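Local coordinates for natterin-like protein (Lethenteron camtschaticum, PDB 6IUL) that probably forms pores in target-cell membranes as a cytotoxic lamprey immune protein, joining a jacalin-like lectin domain to an aerolysin-type toxin region, at residues 33-38 with 100-105; 41-46 with 57-62; 76-81 with 138-143. All blocks are in the same frame, centred on the assembly; numbering follows the deposited sequence.

Contact 1 (33-38 with 100-105); sequences LSVSVG and REFFAK
V35 meets two residues of strand 101-105 at once, one with each methyl branch. Its CG1, anti to the backbone N (chi1 -179°), touches the methyl CB of A104 at 3.8 Å. The same rotation leaves CG2 beside the backbone N, where it meets the rim of the F102 ring near the ring plane, with V35 CG2 3.9 Å from F102 CE2. The ring edge therefore takes the valine, while L33 comes to the ring obliquely: its CD2 lies 4.1 Å from F102 CE2, and the two side chains run at about a right angle to each other. Further along, the contact changes character. V37 turns toward a backbone carbonyl, and both of its methyls and its CB gather round K105 O, the CB at 3.4 Å. The K105 side chain starts off away from strand 33-37, and the residue is exposed. Apolar side-chain packing, with V37 set against a backbone carbonyl, carries the interface; the strands are not paired through their backbones, and their axes, 7.0 Å apart at their closest, run in similar directions at 28°. F67 and F94, from strands 65-68 and 89-96, also pack against the F102 ring. The case illustrates how two four-stranded sheets, as two sides of the prism, pack their inner side chains together in the beta-prism fold of jacalin-like lectin domains.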
ATOM      1  N   LEU A  33      31.821   2.403   4.180  1.00 25.50           N
ATOM      2  CA  LEU A  33      33.101   2.139   4.802  1.00 25.43           C
ATOM      3  C   LEU A  33      34.216   2.345   3.794  1.00 26.43           C
ATOM      4  O   LEU A  33      34.091   1.989   2.620  1.00 25.85           O
ATOM      5  CB  LEU A  33      33.136   0.693   5.217  1.00 27.44           C
ATOM      6  CG  LEU A  33      34.406   0.124   5.768  1.00 32.39           C
ATOM      7  CD1 LEU A  33      34.716   0.843   7.054  1.00 36.84           C
ATOM      8  CD2 LEU A  33      34.352  -1.392   6.033  1.00 29.94           C
ATOM      9  N   SER A  34      35.326   2.902   4.249  1.00 25.66           N
ATOM     10  CA  SER A  34      36.518   3.023   3.452  1.00 27.46           C
ATOM     11  C   SER A  34      37.744   2.603   4.278  1.00 27.26           C
ATOM     12  O   SER A  34      37.882   2.989   5.422  1.00 26.19           O
ATOM     13  CB  SER A  34      36.653   4.461   2.944  1.00 28.67           C
ATOM     14  OG  SER A  34      37.841   4.598   2.217  1.00 28.53           O
ATOM     15  N   VAL A  35      38.638   1.820   3.665  1.00 26.51           N
ATOM     16  CA  VAL A  35      39.731   1.187   4.354  1.00 24.95           C
ATOM     17  C   VAL A  35      41.054   1.438   3.629  1.00 24.02           C
ATOM     18  O   VAL A  35      41.175   1.280   2.396  1.00 25.41           O
ATOM     19  CB  VAL A  35      39.522  -0.338   4.478  1.00 26.83           C
ATOM     20  CG1 VAL A  35      40.667  -1.001   5.239  1.00 28.50           C
ATOM     21  CG2 VAL A  35      38.225  -0.656   5.208  1.00 27.74           C
ATOM     22  N   SER A  36      42.042   1.846   4.408  1.00 22.32           N
ATOM     23  CA  SER A  36      43.398   1.983   3.952  1.00 24.50           C
ATOM     24  C   SER A  36      44.226   0.831   4.515  1.00 26.90           C
ATOM     25  O   SER A  36      44.090   0.464   5.688  1.00 25.61           O
ATOM     26  CB  SER A  36      44.016   3.330   4.389  1.00 24.98           C
ATOM     27  OG  SER A  36      43.413   4.417   3.681  1.00 26.42           O
ATOM     28  N   VAL A  37      45.066   0.254   3.660  1.00 27.43           N
ATOM     29  CA  VAL A  37      45.915  -0.875   4.030  1.00 29.81           C
ATOM     30  C   VAL A  37      47.403  -0.526   3.815  1.00 30.63           C
ATOM     31  O   VAL A  37      47.757   0.180   2.909  1.00 29.78           O
ATOM     32  CB  VAL A  37      45.549  -2.123   3.246  1.00 30.77           C
ATOM     33  CG1 VAL A  37      44.107  -2.508   3.524  1.00 33.23           C
ATOM     34  CG2 VAL A  37      45.757  -1.948   1.743  1.00 29.88           C
ATOM     35  N   GLY A  38      48.242  -0.965   4.716  1.00 32.03           N
ATOM     36  CA  GLY A  38      49.672  -0.886   4.497  1.00 32.47           C
ATOM     37  C   GLY A  38      50.264  -2.289   4.273  1.00 35.18           C
ATOM     38  O   GLY A  38      49.541  -3.269   4.046  1.00 27.14           O
ATOM     39  N   ARG A 100      27.267  -9.016  -2.913  1.00 37.33           N
ATOM     40  CA  ARG A 100      28.421  -8.152  -3.185  1.00 34.46           C
ATOM     41  C   ARG A 100      29.492  -8.335  -2.109  1.00 32.65           C
ATOM     42  O   ARG A 100      29.193  -8.556  -0.919  1.00 31.56           O
ATOM     43  CB  ARG A 100      28.003  -6.714  -3.255  1.00 36.85           C
ATOM     44  CG  ARG A 100      26.991  -6.419  -4.361  1.00 38.96           C
ATOM     45  CD  ARG A 100      26.368  -5.070  -4.139  1.00 39.94           C
ATOM     46  NE  ARG A 100      27.341  -4.027  -4.263  1.00 49.79           N
ATOM     47  CZ  ARG A 100      27.316  -2.847  -3.638  1.00 49.07           C
ATOM     48  NH1 ARG A 100      26.393  -2.545  -2.744  1.00 41.31           N
ATOM     49  NH2 ARG A 100      28.284  -1.978  -3.890  1.00 57.66           N
ATOM     50  N   GLU A 101      30.739  -8.223  -2.522  1.00 31.83           N
ATOM     51  CA  GLU A 101      31.867  -8.576  -1.684  1.00 34.26           C
ATOM     52  C   GLU A 101      32.811  -7.386  -1.487  1.00 34.64           C
ATOM     53  O   GLU A 101      33.020  -6.581  -2.397  1.00 35.13           O
ATOM     54  CB  GLU A 101      32.625  -9.734  -2.289  1.00 37.56           C
ATOM     55  CG  GLU A 101      33.752 -10.252  -1.386  1.00 48.70           C
ATOM     56  CD  GLU A 101      34.603 -11.416  -1.988  1.00 56.19           C
ATOM     57  OE1 GLU A 101      35.870 -11.303  -1.966  1.00 54.18           O
ATOM     58  OE2 GLU A 101      34.020 -12.462  -2.424  1.00 57.97           O
ATOM     59  N   PHE A 102      33.343  -7.249  -0.269  1.00 29.23           N
ATOM     60  CA  PHE A 102      34.339  -6.234   0.010  1.00 27.71           C
ATOM     61  C   PHE A 102      35.497  -6.881   0.754  1.00 27.38           C
ATOM     62  O   PHE A 102      35.259  -7.608   1.747  1.00 25.95           O
ATOM     63  CB  PHE A 102      33.759  -5.091   0.864  1.00 27.58           C
ATOM     64  CG  PHE A 102      34.787  -4.040   1.217  1.00 29.19           C
ATOM     65  CD1 PHE A 102      35.247  -3.113   0.241  1.00 29.50           C
ATOM     66  CD2 PHE A 102      35.350  -4.013   2.470  1.00 27.86           C
ATOM     67  CE1 PHE A 102      36.183  -2.155   0.567  1.00 28.23           C
ATOM     68  CE2 PHE A 102      36.330  -3.074   2.799  1.00 28.52           C
ATOM     69  CZ  PHE A 102      36.734  -2.143   1.873  1.00 29.27           C
ATOM     70  N   PHE A 103      36.724  -6.629   0.287  1.00 25.19           N
ATOM     71  CA  PHE A 103      37.891  -7.324   0.828  1.00 27.80           C
ATOM     72  C   PHE A 103      39.075  -6.384   0.844  1.00 29.27           C
ATOM     73  O   PHE A 103      39.507  -5.935  -0.201  1.00 28.80           O
ATOM     74  CB  PHE A 103      38.237  -8.539  -0.048  1.00 30.90           C
ATOM     75  CG  PHE A 103      39.272  -9.485   0.566  1.00 36.05           C
ATOM     76  CD1 PHE A 103      39.515  -9.519   1.941  1.00 34.41           C
ATOM     77  CD2 PHE A 103      39.956 -10.385  -0.230  1.00 42.24           C
ATOM     78  CE1 PHE A 103      40.433 -10.375   2.477  1.00 37.23           C
ATOM     79  CE2 PHE A 103      40.874 -11.289   0.309  1.00 44.22           C
ATOM     80  CZ  PHE A 103      41.109 -11.288   1.662  1.00 44.86           C
ATOM     81  N   ALA A 104      39.555  -6.047   2.032  1.00 27.89           N
ATOM     82  CA  ALA A 104      40.696  -5.179   2.151  1.00 29.74           C
ATOM     83  C   ALA A 104      41.727  -5.827   3.094  1.00 28.90           C
ATOM     84  O   ALA A 104      41.394  -6.183   4.226  1.00 25.97           O
ATOM     85  CB  ALA A 104      40.245  -3.824   2.669  1.00 28.66           C
ATOM     86  N   LYS A 105      42.957  -5.973   2.614  1.00 29.51           N
ATOM     87  CA  LYS A 105      44.010  -6.666   3.348  1.00 32.22           C
ATOM     88  C   LYS A 105      45.401  -6.013   3.193  1.00 30.39           C
ATOM     89  O   LYS A 105      45.687  -5.357   2.184  1.00 31.88           O
ATOM     90  CB  LYS A 105      44.085  -8.125   2.869  1.00 35.73           C
ATOM     91  CG  LYS A 105      44.458  -8.255   1.413  1.00 36.41           C
ATOM     92  CD  LYS A 105      44.751  -9.671   0.968  1.00 47.59           C
ATOM     93  CE  LYS A 105      44.781  -9.698  -0.571  1.00 50.53           C
ATOM     94  NZ  LYS A 105      45.681 -10.752  -1.090  1.00 59.26           N
TER

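Contact 2 (41-46 with 57-62); sequences QVRGVQ and FGAMDS
R43 O draws two groups of segment 57-62 to itself: the backbone N of A59 gives a nearly straight hydrogen bond of 2.8 Å (169° at the hydrogen) from above the carbonyl plane, and G58 CA adds a CA-H...O contact to the same oxygen. The motif is the end of the beta hairpin of strands 42-49 and 54-58, in the jacalin-like lectin domain. V45 and F57 form an antiparallel hydrogen-bonded pair with a backbone bond in each direction, followed by the non-hydrogen-bonded pair G44 and G58, whose CA atoms come within 4.2 Å. On its other side the strand carries a classic beta bulge, R43 and G44 together facing S36. Beyond G58, which has a positive phi, segment 57-62 leaves the regular pairing and swings across 41-46, so that segment directions lie 109° apart. Here the side chains take over. The R43 chain, bent at chi2 and chi3, brings its guanidinium to D61: NH2 donates to OD2 at 2.9 Å, from the anti side of the carboxylate, and NE adds a weak bond to the same oxygen. OD2 lies at the guanidinium edge, although the two planes are turned 59° apart, while A59 CB stands over a guanidinium face. S63 OG bonds the other oxygen, OD1, so both carboxylate oxygens of D61 have partners. M60 starts away from the strand but folds back through bends at chi2 and chi3, which brings M60 CE to 4.0 Å from Q46 CB. The sulfur M60 SD rests 3.5 Å from the carbonyl carbon G44 C.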
ATOM      1  N   GLN A  41      49.520  -4.240   7.863  1.00 34.27           N
ATOM      2  CA  GLN A  41      48.403  -3.789   8.683  1.00 33.16           C
ATOM      3  C   GLN A  41      47.275  -3.184   7.856  1.00 31.21           C
ATOM      4  O   GLN A  41      47.476  -2.821   6.675  1.00 28.49           O
ATOM      5  CB  GLN A  41      48.869  -2.752   9.729  1.00 35.76           C
ATOM      6  CG  GLN A  41      49.156  -1.390   9.155  1.00 37.07           C
ATOM      7  CD  GLN A  41      50.575  -1.239   8.576  1.00 38.37           C
ATOM      8  OE1 GLN A  41      51.066  -2.068   7.859  1.00 42.72           O
ATOM      9  NE2 GLN A  41      51.163  -0.134   8.834  1.00 46.05           N
ATOM     10  N   VAL A  42      46.088  -3.123   8.474  1.00 25.96           N
ATOM     11  CA  VAL A  42      45.093  -2.140   8.094  1.00 27.87           C
ATOM     12  C   VAL A  42      45.530  -0.826   8.741  1.00 28.01           C
ATOM     13  O   VAL A  42      45.683  -0.781   9.956  1.00 25.24           O
ATOM     14  CB  VAL A  42      43.690  -2.531   8.592  1.00 27.01           C
ATOM     15  CG1 VAL A  42      42.702  -1.348   8.430  1.00 24.52           C
ATOM     16  CG2 VAL A  42      43.222  -3.777   7.860  1.00 25.77           C
ATOM     17  N   ARG A  43      45.753   0.216   7.919  1.00 29.67           N
ATOM     18  CA  ARG A  43      46.238   1.493   8.401  1.00 29.89           C
ATOM     19  C   ARG A  43      45.144   2.357   8.998  1.00 28.58           C
ATOM     20  O   ARG A  43      45.364   3.099   9.966  1.00 25.30           O
ATOM     21  CB  ARG A  43      46.897   2.263   7.258  1.00 34.51           C
ATOM     22  CG  ARG A  43      48.317   1.834   6.927  1.00 43.08           C
ATOM     23  CD  ARG A  43      49.175   3.056   7.358  1.00 46.56           C
ATOM     24  NE  ARG A  43      49.261   3.968   6.237  1.00 41.78           N
ATOM     25  CZ  ARG A  43      49.956   5.118   6.193  1.00 40.79           C
ATOM     26  NH1 ARG A  43      50.574   5.632   7.235  1.00 39.56           N
ATOM     27  NH2 ARG A  43      50.056   5.755   5.044  1.00 34.81           N
ATOM     28  N   GLY A  44      43.976   2.301   8.376  1.00 25.16           N
ATOM     29  CA  GLY A  44      42.930   3.218   8.764  1.00 26.68           C
ATOM     30  C   GLY A  44      41.575   2.853   8.203  1.00 25.84           C
ATOM     31  O   GLY A  44      41.457   2.120   7.229  1.00 22.97           O
ATOM     32  N   VAL A  45      40.554   3.421   8.823  1.00 24.88           N
ATOM     33  CA  VAL A  45      39.187   3.201   8.415  1.00 29.12           C
ATOM     34  C   VAL A  45      38.423   4.514   8.540  1.00 27.56           C
ATOM     35  O   VAL A  45      38.593   5.237   9.509  1.00 27.80           O
ATOM     36  CB  VAL A  45      38.591   2.124   9.346  1.00 31.57           C
ATOM     37  CG1 VAL A  45      37.119   2.194   9.403  1.00 41.47           C
ATOM     38  CG2 VAL A  45      38.992   0.742   8.894  1.00 34.99           C
ATOM     39  N   GLN A  46      37.595   4.815   7.568  1.00 26.62           N
ATOM     40  CA  GLN A  46      36.607   5.860   7.699  1.00 27.80           C
ATOM     41  C   GLN A  46      35.179   5.250   7.544  1.00 27.57           C
ATOM     42  O   GLN A  46      34.917   4.443   6.653  1.00 24.73           O
ATOM     43  CB  GLN A  46      36.884   6.922   6.670  1.00 31.30           C
ATOM     44  CG  GLN A  46      35.913   8.085   6.591  1.00 34.50           C
ATOM     45  CD  GLN A  46      36.456   9.276   5.822  1.00 36.59           C
ATOM     46  OE1 GLN A  46      36.551   9.284   4.605  1.00 49.46           O
ATOM     47  NE2 GLN A  46      36.776  10.298   6.561  1.00 45.12           N
ATOM     48  N   PHE A  57      39.500   6.570  11.936  1.00 23.96           N
ATOM     49  CA  PHE A  57      40.428   6.019  12.875  1.00 27.15           C
ATOM     50  C   PHE A  57      41.654   5.504  12.170  1.00 28.97           C
ATOM     51  O   PHE A  57      41.548   5.061  11.002  1.00 31.68           O
ATOM     52  CB  PHE A  57      39.736   4.876  13.625  1.00 28.11           C
ATOM     53  CG  PHE A  57      38.433   5.294  14.240  1.00 29.54           C
ATOM     54  CD1 PHE A  57      38.412   6.104  15.372  1.00 33.10           C
ATOM     55  CD2 PHE A  57      37.240   4.942  13.646  1.00 30.82           C
ATOM     56  CE1 PHE A  57      37.207   6.546  15.907  1.00 35.15           C
ATOM     57  CE2 PHE A  57      36.055   5.357  14.172  1.00 32.26           C
ATOM     58  CZ  PHE A  57      36.037   6.164  15.301  1.00 34.11           C
ATOM     59  N   GLY A  58      42.797   5.510  12.868  1.00 25.99           N
ATOM     60  CA  GLY A  58      44.104   5.182  12.256  1.00 25.69           C
ATOM     61  C   GLY A  58      44.434   6.243  11.242  1.00 26.32           C
ATOM     62  O   GLY A  58      44.103   7.409  11.480  1.00 28.66           O
ATOM     63  N   ALA A  59      45.010   5.871  10.088  1.00 26.49           N
ATOM     64  CA  ALA A  59      45.425   6.832   9.061  1.00 25.65           C
ATOM     65  C   ALA A  59      44.928   6.406   7.700  1.00 26.72           C
ATOM     66  O   ALA A  59      44.973   5.228   7.357  1.00 25.69           O
ATOM     67  CB  ALA A  59      46.945   6.915   9.036  1.00 28.65           C
ATOM     68  N   MET A  60      44.444   7.367   6.924  1.00 26.75           N
ATOM     69  CA  MET A  60      43.946   7.097   5.583  1.00 27.14           C
ATOM     70  C   MET A  60      44.893   7.663   4.533  1.00 29.13           C
ATOM     71  O   MET A  60      45.374   8.795   4.688  1.00 27.38           O
ATOM     72  CB  MET A  60      42.533   7.691   5.390  1.00 27.70           C
ATOM     73  CG  MET A  60      41.493   7.086   6.324  1.00 28.30           C
ATOM     74  SD  MET A  60      41.114   5.398   5.865  1.00 28.30           S
ATOM     75  CE  MET A  60      39.998   5.671   4.484  1.00 27.99           C
ATOM     76  N   ASP A  61      45.108   6.913   3.446  1.00 28.57           N
ATOM     77  CA  ASP A  61      46.002   7.339   2.384  1.00 30.84           C
ATOM     78  C   ASP A  61      45.397   7.029   0.998  1.00 32.73           C
ATOM     79  O   ASP A  61      44.248   6.660   0.909  1.00 31.10           O
ATOM     80  CB  ASP A  61      47.397   6.743   2.583  1.00 31.30           C
ATOM     81  CG  ASP A  61      47.423   5.201   2.512  1.00 34.58           C
ATOM     82  OD1 ASP A  61      46.430   4.577   2.028  1.00 32.23           O
ATOM     83  OD2 ASP A  61      48.457   4.621   2.952  1.00 28.66           O
ATOM     84  N   SER A  62      46.193   7.176  -0.060  1.00 32.15           N
ATOM     85  CA  SER A  62      45.762   6.978  -1.422  1.00 32.46           C
ATOM     86  C   SER A  62      45.417   5.504  -1.732  1.00 29.65           C
ATOM     87  O   SER A  62      44.760   5.221  -2.719  1.00 31.23           O
ATOM     88  CB  SER A  62      46.834   7.502  -2.386  1.00 32.87           C
ATOM     89  OG  SER A  62      47.995   6.645  -2.333  1.00 38.99           O
TER

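Contact 3 (76-81 with 138-143); sequences KSLSLW and MGFIFI
M138 meets L80 through its backbone: the carbonyl oxygen M138 O lies 3.5 Å from L80 CD1, while the methionine side chain leads away from strand 77-81. The same methyl, L80 CD1, also lies 4.3 Å from G139 CA. F140 then meets both leucines. L80 CD2 approaches the edge of its ring near the ring plane, at 4.1 Å from F140 CE1. L78 comes obliquely to the ring, its CD2 3.7 Å from F140 CD1, and the leucine and phenylalanine side chains are set at about a right angle. Two residues on, F142 receives the same L78 methyl in its ring plane, CD2 lying 3.9 Å from F142 CE2. With CG anti to the backbone N (chi1 170°), L78 points its CD2 into the corner where both rings can touch it. The strand axes are nearly antiparallel (164°) but come no closer than 9.0 Å, as expected of strands in different sheets rather than neighbours within one. V119 packs on both L78 and F142, I117 of strand 114-117 flanks both leucines, and C124 of strand 124-131 lies against both phenylalanines.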
ATOM      1  N   LYS A  76      25.826 -10.564   5.253  1.00 28.45           N
ATOM      2  CA  LYS A  76      25.555 -11.976   5.410  1.00 29.47           C
ATOM      3  C   LYS A  76      26.684 -12.708   6.143  1.00 27.92           C
ATOM      4  O   LYS A  76      26.477 -13.683   6.890  1.00 29.45           O
ATOM      5  CB  LYS A  76      25.303 -12.569   4.011  1.00 33.77           C
ATOM      6  CG  LYS A  76      25.401 -14.065   3.896  1.00 39.73           C
ATOM      7  CD  LYS A  76      24.954 -14.489   2.492  1.00 41.71           C
ATOM      8  CE  LYS A  76      26.005 -14.142   1.463  1.00 40.37           C
ATOM      9  NZ  LYS A  76      25.722 -14.817   0.188  1.00 37.21           N
ATOM     10  N   SER A  77      27.902 -12.271   5.908  1.00 30.22           N
ATOM     11  CA  SER A  77      29.070 -12.883   6.567  1.00 28.81           C
ATOM     12  C   SER A  77      30.189 -11.859   6.652  1.00 25.59           C
ATOM     13  O   SER A  77      30.286 -10.968   5.843  1.00 26.18           O
ATOM     14  CB  SER A  77      29.540 -14.131   5.808  1.00 30.00           C
ATOM     15  OG  SER A  77      30.020 -13.794   4.522  1.00 27.63           O
ATOM     16  N   LEU A  78      31.013 -12.004   7.662  1.00 26.73           N
ATOM     17  CA  LEU A  78      32.152 -11.151   7.902  1.00 27.77           C
ATOM     18  C   LEU A  78      33.298 -11.985   8.455  1.00 26.06           C
ATOM     19  O   LEU A  78      33.089 -12.802   9.323  1.00 31.07           O
ATOM     20  CB  LEU A  78      31.779 -10.099   8.928  1.00 28.37           C
ATOM     21  CG  LEU A  78      32.959  -9.247   9.474  1.00 29.58           C
ATOM     22  CD1 LEU A  78      33.316  -8.189   8.477  1.00 34.10           C
ATOM     23  CD2 LEU A  78      32.593  -8.578  10.782  1.00 32.82           C
ATOM     24  N   SER A  79      34.497 -11.750   7.965  1.00 25.30           N
ATOM     25  CA  SER A  79      35.703 -12.331   8.520  1.00 27.33           C
ATOM     26  C   SER A  79      36.725 -11.265   8.790  1.00 27.36           C
ATOM     27  O   SER A  79      36.864 -10.319   8.034  1.00 25.59           O
ATOM     28  CB  SER A  79      36.301 -13.321   7.530  1.00 29.21           C
ATOM     29  OG  SER A  79      35.486 -14.472   7.483  1.00 30.87           O
ATOM     30  N   LEU A  80      37.433 -11.423   9.887  1.00 28.85           N
ATOM     31  CA  LEU A  80      38.540 -10.590  10.220  1.00 28.58           C
ATOM     32  C   LEU A  80      39.791 -11.459  10.401  1.00 29.78           C
ATOM     33  O   LEU A  80      39.705 -12.627  10.818  1.00 28.87           O
ATOM     34  CB  LEU A  80      38.245  -9.839  11.497  1.00 28.38           C
ATOM     35  CG  LEU A  80      37.009  -8.930  11.459  1.00 27.04           C
ATOM     36  CD1 LEU A  80      36.750  -8.381  12.846  1.00 23.88           C
ATOM     37  CD2 LEU A  80      37.192  -7.791  10.478  1.00 25.69           C
ATOM     38  N   TRP A  81      40.952 -10.882  10.054  1.00 30.82           N
ATOM     39  CA  TRP A  81      42.262 -11.517  10.212  1.00 30.79           C
ATOM     40  C   TRP A  81      43.198 -10.589  10.963  1.00 31.87           C
ATOM     41  O   TRP A  81      43.174  -9.349  10.802  1.00 28.20           O
ATOM     42  CB  TRP A  81      42.905 -11.758   8.868  1.00 31.53           C
ATOM     43  CG  TRP A  81      42.397 -12.859   8.050  1.00 28.41           C
ATOM     44  CD1 TRP A  81      42.960 -14.066   7.880  1.00 30.60           C
ATOM     45  CD2 TRP A  81      41.256 -12.817   7.176  1.00 28.84           C
ATOM     46  NE1 TRP A  81      42.209 -14.818   6.973  1.00 29.86           N
ATOM     47  CE2 TRP A  81      41.176 -14.061   6.523  1.00 27.50           C
ATOM     48  CE3 TRP A  81      40.283 -11.853   6.913  1.00 28.79           C
ATOM     49  CZ2 TRP A  81      40.177 -14.378   5.642  1.00 29.24           C
ATOM     50  CZ3 TRP A  81      39.303 -12.147   6.033  1.00 30.59           C
ATOM     51  CH2 TRP A  81      39.255 -13.423   5.384  1.00 31.09           C
ATOM     52  N   MET A 138      40.067  -4.131  15.752  1.00 27.70           N
ATOM     53  CA  MET A 138      38.720  -3.611  15.470  1.00 26.91           C
ATOM     54  C   MET A 138      37.713  -4.725  15.346  1.00 29.15           C
ATOM     55  O   MET A 138      38.068  -5.873  14.982  1.00 23.67           O
ATOM     56  CB  MET A 138      38.699  -2.800  14.193  1.00 25.72           C
ATOM     57  CG  MET A 138      37.570  -1.788  14.119  1.00 27.44           C
ATOM     58  SD  MET A 138      37.447  -0.941  12.537  1.00 30.18           S
ATOM     59  CE  MET A 138      38.688   0.301  12.647  1.00 44.39           C
ATOM     60  N   GLY A 139      36.445  -4.371  15.643  1.00 27.91           N
ATOM     61  CA  GLY A 139      35.335  -5.229  15.329  1.00 25.80           C
ATOM     62  C   GLY A 139      34.145  -4.402  14.895  1.00 26.82           C
ATOM     63  O   GLY A 139      34.102  -3.179  15.073  1.00 25.62           O
ATOM     64  N   PHE A 140      33.168  -5.074  14.315  1.00 26.59           N
ATOM     65  CA  PHE A 140      31.925  -4.418  13.863  1.00 27.18           C
ATOM     66  C   PHE A 140      30.795  -4.678  14.859  1.00 25.25           C
ATOM     67  O   PHE A 140      30.580  -5.816  15.297  1.00 23.94           O
ATOM     68  CB  PHE A 140      31.542  -4.927  12.480  1.00 26.88           C
ATOM     69  CG  PHE A 140      32.482  -4.466  11.373  1.00 26.92           C
ATOM     70  CD1 PHE A 140      33.708  -5.057  11.197  1.00 27.47           C
ATOM     71  CD2 PHE A 140      32.114  -3.475  10.491  1.00 30.98           C
ATOM     72  CE1 PHE A 140      34.579  -4.654  10.198  1.00 28.35           C
ATOM     73  CE2 PHE A 140      32.981  -3.052   9.480  1.00 30.37           C
ATOM     74  CZ  PHE A 140      34.209  -3.642   9.331  1.00 29.21           C
ATOM     75  N   ILE A 141      30.105  -3.616  15.237  1.00 25.96           N
ATOM     76  CA  ILE A 141      28.971  -3.700  16.135  1.00 26.77           C
ATOM     77  C   ILE A 141      27.734  -4.085  15.349  1.00 26.55           C
ATOM     78  O   ILE A 141      27.317  -3.349  14.488  1.00 30.04           O
ATOM     79  CB  ILE A 141      28.678  -2.361  16.822  1.00 28.99           C
ATOM     80  CG1 ILE A 141      29.894  -1.916  17.622  1.00 29.72           C
ATOM     81  CG2 ILE A 141      27.537  -2.503  17.829  1.00 30.47           C
ATOM     82  CD1 ILE A 141      29.835  -0.482  18.092  1.00 30.75           C
ATOM     83  N   PHE A 142      27.147  -5.235  15.656  1.00 23.63           N
ATOM     84  CA  PHE A 142      25.933  -5.682  15.000  1.00 24.81           C
ATOM     85  C   PHE A 142      24.771  -5.749  15.976  1.00 25.49           C
ATOM     86  O   PHE A 142      24.942  -6.172  17.125  1.00 25.42           O
ATOM     87  CB  PHE A 142      26.107  -7.093  14.409  1.00 23.48           C
ATOM     88  CG  PHE A 142      26.995  -7.146  13.228  1.00 25.12           C
ATOM     89  CD1 PHE A 142      26.540  -6.714  11.991  1.00 25.12           C
ATOM     90  CD2 PHE A 142      28.307  -7.645  13.336  1.00 25.79           C
ATOM     91  CE1 PHE A 142      27.364  -6.733  10.874  1.00 25.22           C
ATOM     92  CE2 PHE A 142      29.128  -7.678  12.220  1.00 25.45           C
ATOM     93  CZ  PHE A 142      28.659  -7.189  10.990  1.00 24.99           C
ATOM     94  N   ILE A 143      23.579  -5.417  15.493  1.00 22.87           N
ATOM     95  CA  ILE A 143      22.350  -5.762  16.204  1.00 22.94           C
ATOM     96  C   ILE A 143      22.161  -7.264  16.104  1.00 22.43           C
ATOM     97  O   ILE A 143      22.290  -7.862  15.026  1.00 24.01           O
ATOM     98  CB  ILE A 143      21.091  -5.070  15.588  1.00 21.75           C
ATOM     99  CG1 ILE A 143      21.277  -3.570  15.610  1.00 23.56           C
ATOM    100  CG2 ILE A 143      19.841  -5.441  16.389  1.00 22.57           C
ATOM    101  CD1 ILE A 143      20.148  -2.806  14.940  1.00 23.93           C
TER

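Overall arrangement
All three contacts lie within the jacalin-like lectin domain and well away from the centre of the elongated chain; together they sample the three sheets of the beta prism. Contact 2 works within one sheet, whereas contacts 1 and 3 join separate sheets through the interior. Contact 2 is nested in the chain loop closed by contact 1, with centres about 10 Å apart, and S34 and S36 link them by probable backbone bonds to Q46 and R43. Contacts 1 and 3, centred about 13 Å apart, share a core where L33 CD2 lies 4.0 Å from F140 CZ. Even contacts 2 and 3, about 17 Å between centres, meet at V45 CB and M138 CE, 3.8 Å apart.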